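Local coordinates for protein MHC class I antigen (Anolis carolinensis, PDB 7CPO) that probably binds short peptides in the groove of its alpha 1 and alpha 2 domains and displays them at the cell surface to T cells, at residues Ile52-Lys57 and Leu174-Glu179. Residues are numbered along the deposited sequence; the frame is centred on the assembly and turned at random.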
ATOM      1  N   ILE A  52     -17.411  -9.299   0.580  1.00 28.97           N
ATOM      2  CA  ILE A  52     -16.864 -10.398   1.380  1.00 24.82           C
ATOM      3  C   ILE A  52     -17.931 -11.049   2.258  1.00 24.79           C
ATOM      4  O   ILE A  52     -17.747 -12.198   2.688  1.00 24.88           O
ATOM      5  CB  ILE A  52     -15.640  -9.924   2.202  1.00 18.81           C
ATOM      6  CG1 ILE A  52     -14.937 -11.091   2.904  1.00 16.94           C
ATOM      7  CG2 ILE A  52     -16.027  -8.824   3.202  1.00 16.64           C
ATOM      8  CD1 ILE A  52     -14.592 -12.240   2.017  1.00 14.46           C
ATOM      9  N   SER A  53     -19.071 -10.387   2.495  1.00 22.89           N
ATOM     10  CA  SER A  53     -20.109 -11.056   3.278  1.00 25.71           C
ATOM     11  C   SER A  53     -20.707 -12.250   2.540  1.00 24.00           C
ATOM     12  O   SER A  53     -21.346 -13.100   3.168  1.00 27.15           O
ATOM     13  CB  SER A  53     -21.220 -10.086   3.678  1.00 25.22           C
ATOM     14  OG  SER A  53     -21.917  -9.604   2.546  1.00 34.49           O
ATOM     15  N   LYS A  54     -20.490 -12.357   1.233  1.00 20.11           N
ATOM     16  CA  LYS A  54     -20.957 -13.539   0.524  1.00 18.54           C
ATOM     17  C   LYS A  54     -20.323 -14.826   1.059  1.00 20.72           C
ATOM     18  O   LYS A  54     -20.845 -15.922   0.803  1.00 18.52           O
ATOM     19  CB  LYS A  54     -20.664 -13.398  -0.964  1.00 24.57           C
ATOM     20  CG  LYS A  54     -21.396 -12.269  -1.663  1.00 16.04           C
ATOM     21  CD  LYS A  54     -21.031 -12.310  -3.151  1.00 19.33           C
ATOM     22  CE  LYS A  54     -21.612 -11.137  -3.892  1.00 21.05           C
ATOM     23  NZ  LYS A  54     -21.104 -11.056  -5.276  1.00 33.53           N
ATOM     24  N   VAL A  55     -19.218 -14.728   1.801  1.00 16.25           N
ATOM     25  CA  VAL A  55     -18.606 -15.915   2.389  1.00 20.85           C
ATOM     26  C   VAL A  55     -19.482 -16.553   3.459  1.00 21.84           C
ATOM     27  O   VAL A  55     -19.201 -17.668   3.894  1.00 25.79           O
ATOM     28  CB  VAL A  55     -17.218 -15.559   2.966  1.00 14.97           C
ATOM     29  CG1 VAL A  55     -17.359 -14.889   4.317  1.00 24.75           C
ATOM     30  CG2 VAL A  55     -16.364 -16.777   3.067  1.00 24.53           C
ATOM     31  N   GLU A  56     -20.558 -15.883   3.875  1.00 24.97           N
ATOM     32  CA  GLU A  56     -21.271 -16.308   5.075  1.00 29.26           C
ATOM     33  C   GLU A  56     -22.276 -17.419   4.804  1.00 31.02           C
ATOM     34  O   GLU A  56     -22.559 -18.218   5.709  1.00 23.84           O
ATOM     35  CB  GLU A  56     -21.969 -15.112   5.717  1.00 20.42           C
ATOM     36  CG  GLU A  56     -21.011 -14.171   6.416  1.00 28.08           C
ATOM     37  CD  GLU A  56     -21.570 -12.774   6.584  1.00 38.33           C
ATOM     38  OE1 GLU A  56     -22.819 -12.619   6.568  1.00 36.81           O
ATOM     39  OE2 GLU A  56     -20.752 -11.833   6.729  1.00 32.44           O
ATOM     40  N   LYS A  57     -22.817 -17.492   3.581  1.00 25.69           N
ATOM     41  CA  LYS A  57     -23.771 -18.549   3.269  1.00 26.86           C
ATOM     42  C   LYS A  57     -23.173 -19.929   3.551  1.00 31.27           C
ATOM     43  O   LYS A  57     -23.745 -20.722   4.308  1.00 38.19           O
ATOM     44  CB  LYS A  57     -24.222 -18.433   1.817  1.00 27.57           C
ATOM     45  CG  LYS A  57     -25.408 -19.321   1.476  1.00 38.55           C
ATOM     46  CD  LYS A  57     -25.525 -19.571  -0.022  1.00 41.00           C
ATOM     47  CE  LYS A  57     -24.171 -20.011  -0.600  1.00 42.77           C
ATOM     48  NZ  LYS A  57     -24.223 -21.298  -1.357  1.00 37.06           N
ATOM     49  N   LEU A 174     -12.318 -13.718  -5.854  1.00 15.07           N
ATOM     50  CA  LEU A 174     -12.385 -13.075  -7.160  1.00 14.73           C
ATOM     51  C   LEU A 174     -13.787 -13.145  -7.732  1.00 15.71           C
ATOM     52  O   LEU A 174     -14.271 -12.178  -8.323  1.00 15.75           O
ATOM     53  CB  LEU A 174     -11.391 -13.725  -8.118  1.00 13.84           C
ATOM     54  CG  LEU A 174      -9.940 -13.272  -7.974  1.00 13.77           C
ATOM     55  CD1 LEU A 174      -9.053 -14.232  -8.727  1.00 10.60           C
ATOM     56  CD2 LEU A 174      -9.785 -11.850  -8.507  1.00 14.78           C
ATOM     57  N   ASN A 175     -14.463 -14.280  -7.558  1.00 16.94           N
ATOM     58  CA  ASN A 175     -15.841 -14.378  -8.011  1.00 16.38           C
ATOM     59  C   ASN A 175     -16.756 -13.496  -7.169  1.00 19.06           C
ATOM     60  O   ASN A 175     -17.589 -12.763  -7.710  1.00 19.98           O
ATOM     61  CB  ASN A 175     -16.317 -15.827  -7.966  1.00 18.28           C
ATOM     62  CG  ASN A 175     -17.811 -15.938  -8.231  1.00 18.51           C
ATOM     63  OD1 ASN A 175     -18.265 -15.626  -9.323  1.00 27.74           O
ATOM     64  ND2 ASN A 175     -18.574 -16.356  -7.233  1.00 17.16           N
ATOM     65  N   TYR A 176     -16.606 -13.558  -5.840  1.00 16.66           N
ATOM     66  CA  TYR A 176     -17.395 -12.729  -4.937  1.00 18.18           C
ATOM     67  C   TYR A 176     -17.334 -11.267  -5.348  1.00 19.76           C
ATOM     68  O   TYR A 176     -18.370 -10.601  -5.464  1.00 20.51           O
ATOM     69  CB  TYR A 176     -16.891 -12.867  -3.504  1.00 14.01           C
ATOM     70  CG  TYR A 176     -17.227 -14.161  -2.842  1.00 20.44           C
ATOM     71  CD1 TYR A 176     -18.153 -15.034  -3.398  1.00 20.59           C
ATOM     72  CD2 TYR A 176     -16.606 -14.525  -1.647  1.00 18.69           C
ATOM     73  CE1 TYR A 176     -18.467 -16.229  -2.765  1.00 15.57           C
ATOM     74  CE2 TYR A 176     -16.906 -15.710  -1.017  1.00 17.05           C
ATOM     75  CZ  TYR A 176     -17.827 -16.561  -1.579  1.00 22.33           C
ATOM     76  OH  TYR A 176     -18.108 -17.746  -0.938  1.00 31.15           O
ATOM     77  N   GLY A 177     -16.122 -10.755  -5.578  1.00 14.04           N
ATOM     78  CA  GLY A 177     -15.933  -9.328  -5.781  1.00 18.76           C
ATOM     79  C   GLY A 177     -15.599  -8.890  -7.191  1.00 15.74           C
ATOM     80  O   GLY A 177     -15.060  -7.803  -7.378  1.00 19.34           O
ATOM     81  N   LYS A 178     -15.920  -9.717  -8.187  1.00 18.46           N
ATOM     82  CA  LYS A 178     -15.510  -9.439  -9.567  1.00 22.40           C
ATOM     83  C   LYS A 178     -16.013  -8.082 -10.065  1.00 21.99           C
ATOM     84  O   LYS A 178     -15.317  -7.397 -10.826  1.00 27.10           O
ATOM     85  CB  LYS A 178     -16.015 -10.551 -10.489  1.00 24.55           C
ATOM     86  CG  LYS A 178     -17.547 -10.763 -10.461  1.00 19.03           C
ATOM     87  CD  LYS A 178     -17.910 -12.050 -11.183  1.00 19.21           C
ATOM     88  CE  LYS A 178     -19.372 -12.422 -11.000  1.00 22.58           C
ATOM     89  NZ  LYS A 178     -20.323 -11.544 -11.731  1.00 30.10           N
ATOM     90  N   GLU A 179     -17.224  -7.683  -9.665  1.00 21.77           N
ATOM     91  CA  GLU A 179     -17.811  -6.445 -10.174  1.00 23.25           C
ATOM     92  C   GLU A 179     -16.955  -5.236  -9.834  1.00 27.67           C
ATOM     93  O   GLU A 179     -16.865  -4.297 -10.631  1.00 27.02           O
ATOM     94  CB  GLU A 179     -19.233  -6.254  -9.637  1.00 13.42           C
ATOM     95  CG  GLU A 179     -20.081  -7.537  -9.601  1.00 40.07           C
ATOM     96  CD  GLU A 179     -19.725  -8.559  -8.452  1.00 53.37           C
ATOM     97  OE1 GLU A 179     -19.093  -8.202  -7.408  1.00 31.70           O
ATOM     98  OE2 GLU A 179     -20.093  -9.750  -8.619  1.00 48.16           O
TER
HETATM   99  O   HOH W   1     -20.744 -18.895   0.833  1.00 21.96           O
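With CG anti to the carbonyl carbon in both K54 and Y176 (chi1 -64° and -73°) and the lysine fully extended beyond it, the two side chains lie along each other. They run antiparallel, the phenol reaching out over the 3-10 turn and the ammonium back to the end of helix 152-176. K54 CB lies over the centre of the Y176 ring, 3.9 Å from the centroid, as a CH-pi contact. K54 NZ donates to Y176 O at 2.8 Å, in the carbonyl plane and on a lone pair, so one lysine grips both the ring and the backbone of the same residue. This carbonyl belongs to the last turn before G177 leaves the helical course. The bent chain of E179 (chi2 75°) meets the ammonium from the other side, bringing OE2 to 3.7 Å from K54 NZ, a long salt bridge; K178 NZ joins the same carboxylate oxygen and completes a small charge network. The backbone N of V55 comes obliquely to Y176 CE2 at 3.8 Å, with V55 CB close by, and a water bound to K54 O bridges weakly to Y176 OH. V55 also rests on Y62 and W169. The contact joins the loop before the alpha 1 helix 62-87 to the C-terminal end of the long alpha 2 helix, at the groove end that in class I MHC molecules typically holds the peptide N-terminus, the A pocket.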